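Local coordinates for protein cellulase (Soil metagenome, PDB 5I2U) that probably hydrolyses beta-1,4-glucosidic bonds of cellulose, as a halotolerant glycoside hydrolase of family 5 with a TIM-barrel fold, at residues A34-L39 against L46-G51; D272-E275 against S280-A283; N74-L79 against I115-E120. All coordinates share one frame; numbering follows the deposited sequence.

Interaction 1 (A34-L39 against L46-G51); sequences AQNGRL and LSNEKG
Asn36 and Asn48 meet side chain to side chain, crossing at about a right angle. Asn48 ND2 gives a hydrogen bond to Asn36 OD1 at 2.9 Å. The donor lies in the carbonyl plane of Asn36, and the two amide planes are 34° apart. Asn36 CG stands anti to its carbonyl carbon (chi1 -67°), which sends the amide across to Asn48. The backbone of Asn36 is held as well: Glu49 N donates to Asn36 O at 3.1 Å.

Glu49 runs extended beyond CG, which carries OE2 to Arg38. OE2 accepts from Arg38 N at 3.0 Å, on the anti side of the carboxylate and 31° out of its plane. The bond from Arg38 NE to the same OE2 is weak, at 3.5 Å, and forms a long salt bridge with guanidinium and carboxylate turned well away from coplanar. Leu39 CB rests on Leu46 CD1, 4.1 Å away.

The contact ties the turn after helix 32-36 to the end of the small hairpin 40-42/45-47. Gly37 turns with positive phi and brings Arg38 N to Glu49. The chemistry implies a mainly polar clasp, in which Glu49 OE2 is held mainly by the backbone N-H of Arg38 and only weakly by its guanidinium.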
ATOM      1  N   ALA A  34      -7.743  17.015   4.475  1.00 40.61           N
ATOM      2  CA  ALA A  34      -8.215  18.240   5.157  1.00 42.86           C
ATOM      3  C   ALA A  34      -8.514  17.981   6.643  1.00 41.20           C
ATOM      4  O   ALA A  34      -8.014  18.688   7.502  1.00 40.88           O
ATOM      5  CB  ALA A  34      -9.448  18.821   4.459  1.00 41.41           C
ATOM      6  N   GLN A  35      -9.325  16.963   6.920  1.00 41.06           N
ATOM      7  CA  GLN A  35      -9.648  16.541   8.288  1.00 41.13           C
ATOM      8  C   GLN A  35      -8.459  16.122   9.153  1.00 44.03           C
ATOM      9  O   GLN A  35      -8.452  16.425  10.340  1.00 44.67           O
ATOM     10  CB  GLN A  35     -10.647  15.378   8.256  1.00 41.54           C
ATOM     11  N   ASN A  36      -7.476  15.421   8.580  1.00 42.58           N
ATOM     12  CA  ASN A  36      -6.381  14.839   9.369  1.00 40.33           C
ATOM     13  C   ASN A  36      -4.982  15.450   9.192  1.00 38.66           C
ATOM     14  O   ASN A  36      -4.156  15.333  10.097  1.00 33.01           O
ATOM     15  CB  ASN A  36      -6.310  13.333   9.130  1.00 42.89           C
ATOM     16  CG  ASN A  36      -7.518  12.598   9.674  1.00 40.23           C
ATOM     17  OD1 ASN A  36      -7.653  12.414  10.879  1.00 43.87           O
ATOM     18  ND2 ASN A  36      -8.407  12.186   8.790  1.00 40.69           N
ATOM     19  N   GLY A  37      -4.721  16.106   8.062  1.00 36.28           N
ATOM     20  CA  GLY A  37      -3.417  16.721   7.793  1.00 37.63           C
ATOM     21  C   GLY A  37      -2.247  15.742   7.798  1.00 39.08           C
ATOM     22  O   GLY A  37      -2.360  14.619   7.301  1.00 42.66           O
ATOM     23  N   ARG A  38      -1.132  16.165   8.381  1.00 36.31           N
ATOM     24  CA  ARG A  38       0.075  15.337   8.484  1.00 41.84           C
ATOM     25  C   ARG A  38      -0.076  14.164   9.457  1.00 41.35           C
ATOM     26  O   ARG A  38      -0.414  14.349  10.625  1.00 42.96           O
ATOM     27  CB  ARG A  38       1.269  16.204   8.904  1.00 41.24           C
ATOM     28  CG  ARG A  38       1.654  17.251   7.865  1.00 43.84           C
ATOM     29  CD  ARG A  38       2.732  18.172   8.407  1.00 46.62           C
ATOM     30  NE  ARG A  38       2.138  19.211   9.241  1.00 50.08           N
ATOM     31  CZ  ARG A  38       2.729  19.835  10.260  1.00 52.78           C
ATOM     32  NH1 ARG A  38       3.971  19.533  10.649  1.00 50.88           N
ATOM     33  NH2 ARG A  38       2.046  20.772  10.920  1.00 54.05           N
ATOM     34  N   LEU A  39       0.183  12.956   8.971  1.00 40.37           N
ATOM     35  CA  LEU A  39       0.041  11.753   9.786  1.00 38.81           C
ATOM     36  C   LEU A  39       1.283  11.540  10.641  1.00 39.65           C
ATOM     37  O   LEU A  39       2.343  12.058  10.322  1.00 39.90           O
ATOM     38  CB  LEU A  39      -0.211  10.530   8.896  1.00 38.75           C
ATOM     39  CG  LEU A  39      -1.421  10.643   7.964  1.00 41.80           C
ATOM     40  CD1 LEU A  39      -1.630   9.363   7.168  1.00 40.23           C
ATOM     41  CD2 LEU A  39      -2.692  11.012   8.722  1.00 40.38           C
ATOM     42  N   LEU A  46      -1.112   4.559  13.873  1.00 33.91           N
ATOM     43  CA  LEU A  46      -1.122   5.617  12.858  1.00 32.37           C
ATOM     44  C   LEU A  46      -2.130   6.654  13.305  1.00 32.12           C
ATOM     45  O   LEU A  46      -3.249   6.299  13.651  1.00 31.36           O
ATOM     46  CB  LEU A  46      -1.526   5.049  11.500  1.00 32.88           C
ATOM     47  CG  LEU A  46      -1.641   6.052  10.349  1.00 33.34           C
ATOM     48  CD1 LEU A  46      -0.276   6.626   9.985  1.00 35.18           C
ATOM     49  CD2 LEU A  46      -2.284   5.386   9.150  1.00 34.19           C
ATOM     50  N   SER A  47      -1.727   7.927  13.329  1.00 35.39           N
ATOM     51  CA  SER A  47      -2.548   9.004  13.924  1.00 36.71           C
ATOM     52  C   SER A  47      -2.511  10.283  13.080  1.00 37.28           C
ATOM     53  O   SER A  47      -1.626  10.435  12.236  1.00 37.28           O
ATOM     54  CB  SER A  47      -2.073   9.297  15.363  1.00 38.26           C
ATOM     55  OG  SER A  47      -1.755   8.094  16.088  1.00 40.34           O
ATOM     56  N   ASN A  48      -3.457  11.203  13.329  1.00 38.43           N
ATOM     57  CA  ASN A  48      -3.495  12.524  12.653  1.00 36.48           C
ATOM     58  C   ASN A  48      -2.667  13.599  13.362  1.00 37.77           C
ATOM     59  O   ASN A  48      -2.046  13.315  14.411  1.00 36.17           O
ATOM     60  CB  ASN A  48      -4.940  12.999  12.413  1.00 37.40           C
ATOM     61  CG  ASN A  48      -5.733  13.302  13.698  1.00 39.15           C
ATOM     62  OD1 ASN A  48      -5.190  13.596  14.767  1.00 34.87           O
ATOM     63  ND2 ASN A  48      -7.050  13.266  13.568  1.00 39.65           N
ATOM     64  N   GLU A  49      -2.637  14.807  12.788  1.00 35.54           N
ATOM     65  CA  GLU A  49      -1.973  15.972  13.401  1.00 42.66           C
ATOM     66  C   GLU A  49      -2.300  16.135  14.887  1.00 44.39           C
ATOM     67  O   GLU A  49      -1.404  16.359  15.694  1.00 48.12           O
ATOM     68  CB  GLU A  49      -2.327  17.277  12.660  1.00 45.55           C
ATOM     69  CG  GLU A  49      -1.329  17.651  11.585  1.00 49.25           C
ATOM     70  CD  GLU A  49      -1.740  18.855  10.740  1.00 50.33           C
ATOM     71  OE1 GLU A  49      -2.461  19.745  11.230  1.00 51.54           O
ATOM     72  OE2 GLU A  49      -1.305  18.916   9.569  1.00 55.65           O
ATOM     73  N   LYS A  50      -3.579  15.994  15.235  1.00 43.64           N
ATOM     74  CA  LYS A  50      -4.041  16.150  16.615  1.00 41.37           C
ATOM     75  C   LYS A  50      -3.871  14.880  17.452  1.00 39.24           C
ATOM     76  O   LYS A  50      -4.285  14.853  18.600  1.00 43.65           O
ATOM     77  CB  LYS A  50      -5.498  16.635  16.630  1.00 44.83           C
ATOM     78  CG  LYS A  50      -5.677  17.918  15.831  1.00 50.27           C
ATOM     79  CD  LYS A  50      -6.948  18.687  16.145  1.00 56.01           C
ATOM     80  CE  LYS A  50      -6.941  20.006  15.378  1.00 60.18           C
ATOM     81  NZ  LYS A  50      -8.132  20.857  15.651  1.00 64.87           N
ATOM     82  N   GLY A  51      -3.276  13.828  16.893  1.00 39.77           N
ATOM     83  CA  GLY A  51      -2.950  12.602  17.657  1.00 38.57           C
ATOM     84  C   GLY A  51      -4.062  11.580  17.778  1.00 36.39           C
ATOM     85  O   GLY A  51      -3.909  10.596  18.474  1.00 35.27           O
TER

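Interaction 2 (D272-E275 against S280-A283); sequences DWME and SWVA
A beta-alpha-beta unit of the TIM barrel holds this contact: helix 264-276 packs on strand 281-286, the last barrel strand, which follows it in the chain. Trp281 projects from the strand toward the helix and meets two consecutive residues there. Its CG sits between the backbone N and the carbonyl carbon (chi1 52°), which stands the indole up against the helix.

The methyl CE of Met274 lies over one face of the indole. It is 3.9 Å from the centroid of the five-membered ring of Trp281, a CH-pi contact 26° off the normal. The sulfur approaches obliquely in a Met-aromatic contact, with Met274 SD 4.4 Å from the same Trp281 centroid. The bend at chi3 of Met274 (-70°) folds the methyl over the ring. Val248, Ser321 and Ile322 also touch the indole.

Glu275 comes to the edge of the same ring, its carboxylate plane almost perpendicular to it. Trp281 NE1 donates to Glu275 OE2 at 2.9 Å, on the anti side of the carboxylate and close to the indole plane. With an alanine here instead of Trp281, Glu275 OE2 would probably lose its indole donor and a gap would open beside the Met274 methyl. The other oxygen, Glu275 OE1, makes a salt bridge to Arg57 NH2.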
ATOM      1  N   ASP A 272     -12.606  -7.435   9.831  1.00 40.77           N
ATOM      2  CA  ASP A 272     -13.104  -7.216  11.194  1.00 42.52           C
ATOM      3  C   ASP A 272     -11.958  -7.174  12.208  1.00 42.03           C
ATOM      4  O   ASP A 272     -11.961  -6.342  13.117  1.00 39.55           O
ATOM      5  CB  ASP A 272     -14.146  -8.288  11.584  1.00 45.02           C
ATOM      6  CG  ASP A 272     -15.528  -8.032  10.967  1.00 44.34           C
ATOM      7  OD1 ASP A 272     -15.769  -6.961  10.370  1.00 49.09           O
ATOM      8  OD2 ASP A 272     -16.392  -8.908  11.098  1.00 47.63           O
ATOM      9  N   TRP A 273     -10.988  -8.070  12.035  1.00 40.74           N
ATOM     10  CA  TRP A 273      -9.796  -8.100  12.872  1.00 43.70           C
ATOM     11  C   TRP A 273      -8.994  -6.798  12.741  1.00 46.43           C
ATOM     12  O   TRP A 273      -8.615  -6.204  13.742  1.00 47.84           O
ATOM     13  CB  TRP A 273      -8.936  -9.333  12.534  1.00 44.15           C
ATOM     14  CG  TRP A 273      -7.556  -9.269  13.069  1.00 46.12           C
ATOM     15  CD1 TRP A 273      -7.165  -9.477  14.355  1.00 47.23           C
ATOM     16  CD2 TRP A 273      -6.365  -8.981  12.324  1.00 46.38           C
ATOM     17  NE1 TRP A 273      -5.802  -9.335  14.463  1.00 48.39           N
ATOM     18  CE2 TRP A 273      -5.286  -9.029  13.230  1.00 46.05           C
ATOM     19  CE3 TRP A 273      -6.107  -8.675  10.979  1.00 43.42           C
ATOM     20  CZ2 TRP A 273      -3.966  -8.787  12.832  1.00 47.81           C
ATOM     21  CZ3 TRP A 273      -4.806  -8.436  10.582  1.00 42.34           C
ATOM     22  CH2 TRP A 273      -3.745  -8.494  11.505  1.00 45.91           C
ATOM     23  N   MET A 274      -8.764  -6.345  11.511  1.00 44.66           N
ATOM     24  CA  MET A 274      -8.071  -5.070  11.290  1.00 41.27           C
ATOM     25  C   MET A 274      -8.820  -3.860  11.864  1.00 36.95           C
ATOM     26  O   MET A 274      -8.198  -2.948  12.414  1.00 35.47           O
ATOM     27  CB  MET A 274      -7.800  -4.842   9.798  1.00 38.79           C
ATOM     28  CG  MET A 274      -6.727  -5.751   9.224  1.00 37.16           C
ATOM     29  SD  MET A 274      -6.363  -5.362   7.505  1.00 36.24           S
ATOM     30  CE  MET A 274      -7.861  -5.918   6.708  1.00 35.47           C
ATOM     31  N   GLU A 275     -10.140  -3.855  11.740  1.00 34.66           N
ATOM     32  CA  GLU A 275     -10.933  -2.734  12.222  1.00 36.80           C
ATOM     33  C   GLU A 275     -10.896  -2.634  13.755  1.00 41.73           C
ATOM     34  O   GLU A 275     -10.807  -1.530  14.284  1.00 41.13           O
ATOM     35  CB  GLU A 275     -12.364  -2.812  11.708  1.00 38.06           C
ATOM     36  CG  GLU A 275     -12.492  -2.619  10.197  1.00 44.54           C
ATOM     37  CD  GLU A 275     -12.170  -1.216   9.718  1.00 45.75           C
ATOM     38  OE1 GLU A 275     -12.485  -0.244  10.427  1.00 49.34           O
ATOM     39  OE2 GLU A 275     -11.589  -1.077   8.621  1.00 48.17           O
ATOM     40  N   SER A 280      -4.679   0.088   9.266  1.00 35.16           N
ATOM     41  CA  SER A 280      -5.059   0.595   7.946  1.00 33.71           C
ATOM     42  C   SER A 280      -4.861  -0.485   6.888  1.00 32.38           C
ATOM     43  O   SER A 280      -3.997  -1.343   7.045  1.00 33.80           O
ATOM     44  CB  SER A 280      -4.259   1.844   7.587  1.00 34.11           C
ATOM     45  OG  SER A 280      -4.697   2.947   8.350  1.00 33.10           O
ATOM     46  N   TRP A 281      -5.680  -0.464   5.832  1.00 31.73           N
ATOM     47  CA  TRP A 281      -5.603  -1.502   4.781  1.00 30.46           C
ATOM     48  C   TRP A 281      -5.878  -1.029   3.353  1.00 26.94           C
ATOM     49  O   TRP A 281      -6.652  -0.115   3.126  1.00 29.03           O
ATOM     50  CB  TRP A 281      -6.461  -2.730   5.124  1.00 29.77           C
ATOM     51  CG  TRP A 281      -7.877  -2.476   5.474  1.00 32.03           C
ATOM     52  CD1 TRP A 281      -8.381  -2.256   6.723  1.00 35.25           C
ATOM     53  CD2 TRP A 281      -8.997  -2.442   4.579  1.00 34.35           C
ATOM     54  NE1 TRP A 281      -9.745  -2.066   6.665  1.00 36.38           N
ATOM     55  CE2 TRP A 281     -10.153  -2.174   5.362  1.00 36.05           C
ATOM     56  CE3 TRP A 281      -9.139  -2.600   3.187  1.00 36.71           C
ATOM     57  CZ2 TRP A 281     -11.438  -2.077   4.805  1.00 34.44           C
ATOM     58  CZ3 TRP A 281     -10.422  -2.500   2.620  1.00 36.33           C
ATOM     59  CH2 TRP A 281     -11.554  -2.239   3.434  1.00 38.17           C
ATOM     60  N   VAL A 282      -5.212  -1.677   2.410  1.00 28.51           N
ATOM     61  CA  VAL A 282      -5.304  -1.360   0.990  1.00 29.80           C
ATOM     62  C   VAL A 282      -5.538  -2.656   0.216  1.00 27.85           C
ATOM     63  O   VAL A 282      -4.711  -3.586   0.261  1.00 26.36           O
ATOM     64  CB  VAL A 282      -4.028  -0.660   0.490  1.00 31.65           C
ATOM     65  CG1 VAL A 282      -4.255  -0.014  -0.870  1.00 31.78           C
ATOM     66  CG2 VAL A 282      -3.560   0.399   1.495  1.00 33.03           C
ATOM     67  N   ALA A 283      -6.661  -2.715  -0.500  1.00 26.32           N
ATOM     68  CA  ALA A 283      -7.030  -3.922  -1.261  1.00 25.52           C
ATOM     69  C   ALA A 283      -6.399  -3.926  -2.666  1.00 25.43           C
ATOM     70  O   ALA A 283      -6.351  -2.879  -3.324  1.00 26.51           O
ATOM     71  CB  ALA A 283      -8.536  -4.041  -1.346  1.00 24.49           C
TER

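Interaction 3 (N74-L79 against I115-E120); sequences NAVQWL and IESAIE
Val76 and Ser117 make the van der Waals contact between the two helices. Both residues point their CB toward the other helix. Ser117 OG comes up against the branched carbon of Val76, with OG 3.4 Å from Val76 CB. The CG1 branch of Val76 also takes part, 3.6 Å from Ser117 OG. That branch is anti to the backbone N of Val76 (chi1 -180°), which places it alongside the serine. Beyond the serine, Val76 CG1 reaches the backbone at Ala118 N, 4.0 Å away. This is packing of a small side chain against a branched one, and it buries little surface, 125 Å² over both sides.

The polar part centres on the serine hydroxyl. Ser117 OG is also anti to its backbone N (chi1 -178°), and this torsion brings it to Lys73 O. That backbone oxygen, one residue before segment 74-79, is its hydrogen-bond partner. The buried hydroxyl is thus satisfied by the other helix while its flank rests on Val76.

Charged groups add a second tie beside the core. Lys73 NZ makes salt bridges with Glu116 and Glu120, one turn apart on helix 104-120. Lys73 therefore joins the two helices through both its backbone oxygen and its ammonium group.

The axes of segments 74-79 and 115-120 approach to 8.8 Å and run in roughly the same direction, at 39° to each other. The two helices lie next to each other on the outside of the TIM barrel. Beneath them, Val76 and Ala118 both touch Val88 of strand 87-93, and Ala118 and Ile115 reach on to Val125 and Ile127 of strand 124-130.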
ATOM      1  N   ASN A  74      -8.593  10.558 -13.405  1.00 30.61           N
ATOM      2  CA  ASN A  74     -10.014  10.281 -13.301  1.00 32.72           C
ATOM      3  C   ASN A  74     -10.293   8.990 -12.532  1.00 34.22           C
ATOM      4  O   ASN A  74     -11.200   8.941 -11.692  1.00 31.48           O
ATOM      5  CB  ASN A  74     -10.649  10.248 -14.685  1.00 36.83           C
ATOM      6  CG  ASN A  74     -10.581  11.606 -15.402  1.00 41.63           C
ATOM      7  OD1 ASN A  74     -10.483  12.661 -14.775  1.00 41.80           O
ATOM      8  ND2 ASN A  74     -10.646  11.572 -16.727  1.00 44.38           N
ATOM      9  N   ALA A  75      -9.492   7.962 -12.790  1.00 32.23           N
ATOM     10  CA  ALA A  75      -9.575   6.722 -12.017  1.00 33.82           C
ATOM     11  C   ALA A  75      -9.392   6.987 -10.533  1.00 31.63           C
ATOM     12  O   ALA A  75     -10.158   6.479  -9.720  1.00 28.39           O
ATOM     13  CB  ALA A  75      -8.539   5.721 -12.494  1.00 35.68           C
ATOM     14  N   VAL A  76      -8.413   7.832 -10.191  1.00 32.57           N
ATOM     15  CA  VAL A  76      -8.151   8.165  -8.793  1.00 31.67           C
ATOM     16  C   VAL A  76      -9.320   8.949  -8.174  1.00 32.38           C
ATOM     17  O   VAL A  76      -9.761   8.607  -7.089  1.00 33.77           O
ATOM     18  CB  VAL A  76      -6.824   8.929  -8.606  1.00 32.33           C
ATOM     19  CG1 VAL A  76      -6.588   9.247  -7.147  1.00 33.03           C
ATOM     20  CG2 VAL A  76      -5.650   8.101  -9.089  1.00 34.32           C
ATOM     21  N   GLN A  77      -9.820   9.982  -8.856  1.00 32.95           N
ATOM     22  CA  GLN A  77     -10.994  10.722  -8.380  1.00 33.75           C
ATOM     23  C   GLN A  77     -12.189   9.796  -8.223  1.00 33.84           C
ATOM     24  O   GLN A  77     -12.920   9.922  -7.246  1.00 36.46           O
ATOM     25  CB  GLN A  77     -11.379  11.871  -9.318  1.00 38.70           C
ATOM     26  CG  GLN A  77     -12.630  12.616  -8.860  1.00 45.14           C
ATOM     27  CD  GLN A  77     -13.019  13.772  -9.748  1.00 53.88           C
ATOM     28  OE1 GLN A  77     -12.390  14.029 -10.778  1.00 63.71           O
ATOM     29  NE2 GLN A  77     -14.083  14.474  -9.361  1.00 56.20           N
ATOM     30  N   TRP A  78     -12.403   8.900  -9.186  1.00 29.69           N
ATOM     31  CA  TRP A  78     -13.490   7.939  -9.067  1.00 33.33           C
ATOM     32  C   TRP A  78     -13.323   7.006  -7.835  1.00 33.53           C
ATOM     33  O   TRP A  78     -14.302   6.703  -7.156  1.00 33.16           O
ATOM     34  CB  TRP A  78     -13.676   7.125 -10.358  1.00 31.72           C
ATOM     35  CG  TRP A  78     -14.894   6.198 -10.307  1.00 33.25           C
ATOM     36  CD1 TRP A  78     -14.883   4.835 -10.129  1.00 34.82           C
ATOM     37  CD2 TRP A  78     -16.276   6.574 -10.409  1.00 33.46           C
ATOM     38  NE1 TRP A  78     -16.165   4.346 -10.127  1.00 35.65           N
ATOM     39  CE2 TRP A  78     -17.042   5.388 -10.295  1.00 34.05           C
ATOM     40  CE3 TRP A  78     -16.942   7.797 -10.597  1.00 35.93           C
ATOM     41  CZ2 TRP A  78     -18.445   5.387 -10.352  1.00 32.55           C
ATOM     42  CZ3 TRP A  78     -18.341   7.798 -10.656  1.00 34.65           C
ATOM     43  CH2 TRP A  78     -19.073   6.595 -10.540  1.00 32.49           C
ATOM     44  N   LEU A  79     -12.108   6.545  -7.567  1.00 34.61           N
ATOM     45  CA  LEU A  79     -11.859   5.730  -6.365  1.00 37.38           C
ATOM     46  C   LEU A  79     -12.146   6.505  -5.088  1.00 38.02           C
ATOM     47  O   LEU A  79     -12.640   5.938  -4.117  1.00 41.06           O
ATOM     48  CB  LEU A  79     -10.422   5.206  -6.335  1.00 34.73           C
ATOM     49  CG  LEU A  79     -10.121   4.126  -7.390  1.00 33.75           C
ATOM     50  CD1 LEU A  79      -8.624   3.970  -7.560  1.00 33.86           C
ATOM     51  CD2 LEU A  79     -10.763   2.791  -7.019  1.00 34.64           C
ATOM     52  N   ILE A 115      -0.365  10.587  -8.071  1.00 36.89           N
ATOM     53  CA  ILE A 115       0.074  11.393  -6.913  1.00 34.07           C
ATOM     54  C   ILE A 115      -0.614  12.751  -6.934  1.00 33.85           C
ATOM     55  O   ILE A 115      -1.207  13.164  -5.940  1.00 33.18           O
ATOM     56  CB  ILE A 115       1.610  11.581  -6.874  1.00 34.27           C
ATOM     57  CG1 ILE A 115       2.322  10.242  -6.642  1.00 37.69           C
ATOM     58  CG2 ILE A 115       2.012  12.550  -5.759  1.00 36.02           C
ATOM     59  CD1 ILE A 115       3.768  10.224  -7.095  1.00 37.46           C
ATOM     60  N   GLU A 116      -0.540  13.427  -8.080  1.00 35.35           N
ATOM     61  CA  GLU A 116      -1.198  14.721  -8.251  1.00 36.89           C
ATOM     62  C   GLU A 116      -2.691  14.627  -7.961  1.00 31.05           C
ATOM     63  O   GLU A 116      -3.225  15.448  -7.222  1.00 34.72           O
ATOM     64  CB  GLU A 116      -0.963  15.283  -9.654  1.00 41.70           C
ATOM     65  CG  GLU A 116       0.410  15.920  -9.854  1.00 49.13           C
ATOM     66  CD  GLU A 116       0.662  16.320 -11.301  1.00 54.75           C
ATOM     67  OE1 GLU A 116      -0.230  16.101 -12.167  1.00 62.10           O
ATOM     68  OE2 GLU A 116       1.758  16.854 -11.577  1.00 58.94           O
ATOM     69  N   SER A 117      -3.354  13.622  -8.511  1.00 28.17           N
ATOM     70  CA  SER A 117      -4.800  13.477  -8.324  1.00 31.38           C
ATOM     71  C   SER A 117      -5.187  13.224  -6.851  1.00 32.50           C
ATOM     72  O   SER A 117      -6.220  13.710  -6.383  1.00 31.34           O
ATOM     73  CB  SER A 117      -5.358  12.378  -9.237  1.00 29.40           C
ATOM     74  OG  SER A 117      -6.769  12.260  -9.101  1.00 31.59           O
ATOM     75  N   ALA A 118      -4.357  12.469  -6.132  1.00 35.41           N
ATOM     76  CA  ALA A 118      -4.556  12.273  -4.694  1.00 36.61           C
ATOM     77  C   ALA A 118      -4.425  13.597  -3.909  1.00 37.91           C
ATOM     78  O   ALA A 118      -5.155  13.831  -2.944  1.00 32.22           O
ATOM     79  CB  ALA A 118      -3.564  11.245  -4.169  1.00 36.18           C
ATOM     80  N   ILE A 119      -3.488  14.451  -4.324  1.00 38.96           N
ATOM     81  CA  ILE A 119      -3.394  15.809  -3.776  1.00 42.49           C
ATOM     82  C   ILE A 119      -4.679  16.572  -4.115  1.00 41.13           C
ATOM     83  O   ILE A 119      -5.345  17.105  -3.223  1.00 41.47           O
ATOM     84  CB  ILE A 119      -2.113  16.562  -4.259  1.00 43.29           C
ATOM     85  CG1 ILE A 119      -0.870  15.966  -3.589  1.00 40.66           C
ATOM     86  CG2 ILE A 119      -2.198  18.059  -3.952  1.00 42.64           C
ATOM     87  CD1 ILE A 119       0.435  16.295  -4.279  1.00 41.22           C
ATOM     88  N   GLU A 120      -5.025  16.591  -5.397  1.00 39.50           N
ATOM     89  CA  GLU A 120      -6.200  17.321  -5.882  1.00 39.10           C
ATOM     90  C   GLU A 120      -7.503  16.929  -5.195  1.00 36.68           C
ATOM     91  O   GLU A 120      -8.316  17.791  -4.870  1.00 31.77           O
ATOM     92  CB  GLU A 120      -6.348  17.136  -7.395  1.00 43.71           C
ATOM     93  CG  GLU A 120      -5.296  17.881  -8.202  1.00 46.89           C
ATOM     94  CD  GLU A 120      -5.257  17.446  -9.655  1.00 50.68           C
ATOM     95  OE1 GLU A 120      -6.302  16.988 -10.190  1.00 47.75           O
ATOM     96  OE2 GLU A 120      -4.171  17.576 -10.259  1.00 49.23           O
TER

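How the interactions relate
Along the chain the contacts follow in series: interaction 1 closes before interaction 3 opens, and interaction 3 closes before interaction 2 opens. Their centres are 18 to 22 Å apart. Interaction 2 joins outer helix 264-276 to the last strand, 281-286; interaction 3 joins two outer helices, 73-81 and 104-120, over strands 87-93 and 124-130. Interaction 1 lies in the N-terminal helix and hairpin that precede the first barrel strand, 57-61. It touches interaction 2 where Leu46 CD2 packs 3.5 Å from Ser280 OG. Interaction 3 stays about 8 Å from each at the nearest atoms. The N-terminal hairpin thus packs directly against the entry to the last barrel strand.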